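Local coordinates for protein choline dehydrogenase and related flavoproteins (Aspergillus oryzae, PDB 3Q9T) that oxidises formate as a formate oxidase of the glucose-methanol-choline oxidoreductase family, carrying an 8-formyl-FAD cofactor at its catalytic site, at residues A[10-15]-A[260-265]. Sequence-based numbering, arbitrary orientation.
With FAY ([(2R,3S,4R,5R)-5-(6-amino-9H-purin-9-yl)-3,4-dihydroxytetrahydrofuran-2-yl]methyl (2R,3S,4S)-5-(8-formyl-7-methyl-2,4-dioxo-3,4-dihydrobenzo[g]pteridin-10(2H)-yl)-2,3,4-trihydroxypentyl dihydrogen diphosphate), chain D.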
# COMPACT_ATOMS: atom_id res chain seq x y z
N VAL A 10 27.76 -21.87 17.73
CA VAL A 10 27.61 -20.91 16.63
C VAL A 10 26.32 -20.13 16.84
O VAL A 10 25.25 -20.73 16.96
CB VAL A 10 27.58 -21.62 15.27
CG1 VAL A 10 27.26 -20.64 14.16
CG2 VAL A 10 28.93 -22.33 15.00
N ILE A 11 26.41 -18.81 16.92
CA ILE A 11 25.20 -17.98 16.91
C ILE A 11 24.99 -17.39 15.51
O ILE A 11 25.87 -16.73 14.95
CB ILE A 11 25.24 -16.85 17.96
CG1 ILE A 11 25.01 -17.39 19.38
CG2 ILE A 11 24.17 -15.79 17.65
CD1 ILE A 11 26.13 -18.20 19.92
N VAL A 12 23.82 -17.66 14.95
CA VAL A 12 23.48 -17.21 13.60
C VAL A 12 22.62 -15.97 13.70
O VAL A 12 21.41 -16.07 13.96
CB VAL A 12 22.72 -18.30 12.83
CG1 VAL A 12 22.39 -17.84 11.42
CG2 VAL A 12 23.56 -19.57 12.78
N GLY A 13 23.24 -14.81 13.50
CA GLY A 13 22.57 -13.53 13.68
C GLY A 13 23.07 -12.86 14.95
O GLY A 13 22.66 -13.23 16.04
N GLY A 14 23.97 -11.88 14.81
CA GLY A 14 24.50 -11.17 15.95
C GLY A 14 23.60 -10.03 16.40
O GLY A 14 24.03 -8.88 16.51
N GLY A 15 22.34 -10.34 16.67
CA GLY A 15 21.37 -9.33 17.08
C GLY A 15 21.18 -9.23 18.58
O GLY A 15 22.09 -9.53 19.37
N ARG A 260 28.97 -28.18 19.76
CA ARG A 260 27.92 -28.39 20.74
C ARG A 260 26.56 -28.04 20.16
O ARG A 260 25.71 -28.91 20.01
CB ARG A 260 28.18 -27.58 22.00
CG ARG A 260 29.49 -27.95 22.70
CD ARG A 260 29.59 -29.45 22.96
NE ARG A 260 30.86 -29.78 23.59
CZ ARG A 260 31.01 -30.07 24.88
NH1 ARG A 260 29.96 -30.11 25.70
NH2 ARG A 260 32.22 -30.34 25.35
N GLU A 261 26.34 -26.77 19.85
CA GLU A 261 25.01 -26.34 19.44
C GLU A 261 25.02 -25.12 18.55
O GLU A 261 25.89 -24.26 18.65
CB GLU A 261 24.13 -26.05 20.66
CG GLU A 261 23.86 -27.26 21.55
CD GLU A 261 22.82 -26.94 22.61
OE1 GLU A 261 21.76 -26.39 22.25
OE2 GLU A 261 23.07 -27.23 23.80
N VAL A 262 24.03 -25.06 17.67
CA VAL A 262 23.77 -23.87 16.90
C VAL A 262 22.57 -23.14 17.49
O VAL A 262 21.53 -23.75 17.79
CB VAL A 262 23.53 -24.21 15.43
CG1 VAL A 262 22.93 -23.01 14.69
CG2 VAL A 262 24.84 -24.63 14.78
N ILE A 263 22.73 -21.84 17.70
CA ILE A 263 21.62 -21.01 18.14
C ILE A 263 21.21 -20.03 17.04
O ILE A 263 22.01 -19.17 16.62
CB ILE A 263 21.91 -20.24 19.45
CG1 ILE A 263 22.36 -21.18 20.58
CG2 ILE A 263 20.65 -19.52 19.90
CD1 ILE A 263 23.79 -21.64 20.50
N LEU A 264 19.98 -20.17 16.57
CA LEU A 264 19.45 -19.32 15.51
C LEU A 264 18.81 -18.07 16.13
O LEU A 264 17.85 -18.17 16.88
CB LEU A 264 18.45 -20.10 14.67
CG LEU A 264 17.75 -19.33 13.55
CD1 LEU A 264 18.74 -18.59 12.67
CD2 LEU A 264 16.87 -20.29 12.71
N SER A 265 19.38 -16.91 15.81
CA SER A 265 18.97 -15.63 16.35
C SER A 265 18.79 -14.57 15.24
O SER A 265 19.22 -13.42 15.38
CB SER A 265 20.03 -15.14 17.35
OG SER A 265 20.22 -16.07 18.41
P FAY D . 15.95 -9.92 17.98
N1 FAY D . 11.65 -2.48 21.63
C2 FAY D . 11.74 -1.81 22.85
O2 FAY D . 11.76 -2.45 23.89
N3 FAY D . 12.27 -0.54 22.89
C4 FAY D . 12.16 0.26 21.78
O4 FAY D . 11.91 1.46 21.96
N5 FAY D . 11.97 0.37 19.40
C6 FAY D . 12.33 0.54 17.09
C7 FAY D . 12.63 -0.02 15.86
C8 FAY D . 12.77 -1.41 15.75
O8 FAY D . 13.59 -3.14 14.40
C9 FAY D . 12.73 -2.20 16.91
PA FAY D . 17.36 -8.66 15.88
C1' FAY D . 12.35 -3.95 19.24
C10 FAY D . 11.78 -1.78 20.45
N10 FAY D . 12.10 -2.44 19.26
N1A FAY D . 22.23 -13.59 7.42
O1A FAY D . 16.86 -7.97 14.65
C1B FAY D . 20.86 -10.69 11.58
O1P FAY D . 17.19 -10.49 18.63
C2' FAY D . 13.80 -4.30 19.65
O2' FAY D . 14.64 -3.43 18.98
C2A FAY D . 23.06 -13.08 8.40
O2A FAY D . 17.79 -7.73 16.96
C2B FAY D . 20.37 -9.26 11.58
O2B FAY D . 21.22 -8.37 10.87
O2P FAY D . 14.80 -10.91 18.04
C3' FAY D . 14.38 -5.75 19.53
O3' FAY D . 15.73 -5.84 19.08
N3A FAY D . 22.54 -12.33 9.44
C3B FAY D . 20.36 -8.94 13.06
O3B FAY D . 21.66 -8.58 13.45
O3P FAY D . 16.23 -9.65 16.42
C4' FAY D . 13.57 -6.71 18.71
O4' FAY D . 12.23 -6.60 19.18
C4A FAY D . 21.20 -12.09 9.49
C4B FAY D . 20.06 -10.27 13.70
O4B FAY D . 20.26 -11.27 12.71
C4X FAY D . 11.91 -0.38 20.55
C5' FAY D . 14.12 -8.15 18.84
O5' FAY D . 15.50 -8.46 18.58
C5A FAY D . 20.35 -12.60 8.51
C5B FAY D . 18.64 -10.32 14.25
O5B FAY D . 18.62 -9.59 15.45
C5X FAY D . 12.08 -0.27 18.19
C6A FAY D . 20.87 -13.35 7.46
N6A FAY D . 20.07 -13.76 6.47
N7A FAY D . 19.09 -12.22 8.81
C7M FAY D . 12.61 0.87 14.64
C8A FAY D . 19.11 -11.49 9.95
C8M FAY D . 13.46 -1.95 14.56
C9A FAY D . 12.33 -1.65 18.13
N9A FAY D . 20.41 -11.40 10.38
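Val12 is the bump that fits between two side chains of the neighbouring strand: its CG2 lies 4.0 Å from CG1 of Val262, while its CG1 meets CD1 of Leu264 at 3.9 Å. The fork opens this way because CG1 stands anti to the backbone N (chi1 -179°), which turns CG2 back beside that N, toward Val262. Both pairs meet at a slant rather than end on. Val10 continues the row, its CB facing CG2 of Val262. Leu34 and Val36 flank these valines on the next strand, and helix 267-277 packs Leu274 against both Val12 and Leu264.

On the other face Ile11 and Ile263 sit side by side, their CD1 atoms 4.2 Å apart, and the CG2 branch of Ile11 reaches the OG of Ser265. That hydroxyl is hydrogen-bonded to the carbonyl of Ala541.

Between the two faces, strands 10-12 and 261-264 run parallel, with four backbone bonds alternating along them. Val10 N reaches Glu261 O, Ile263 N donates to Val10 O, and Val12 N gives a nearly straight bond to Ile263 O at 2.9 Å. The last, Ser265 N to Val12 O, is more bent, with its donor tilted 28° from the carbonyl plane as the strands end.

Gly13 still lies beside Ser265, its O 3.5 Å from Ser265 CB, and the chain turns at Gly14, the centre of an inverse gamma turn. Ser265 O lies 3.4 Å from C5B of the cofactor, and the bare CA of Gly15 comes within 3.2 Å of O5B. Gly13 and Gly15 match the first two glycines of a GxGxxG fingerprint, and Gly15 occupies the N-cap position of helix 16-25. A central parallel strand running through a glycine turn into a helix beside the dinucleotide is the hallmark of the Rossmann-type FAD-binding fold.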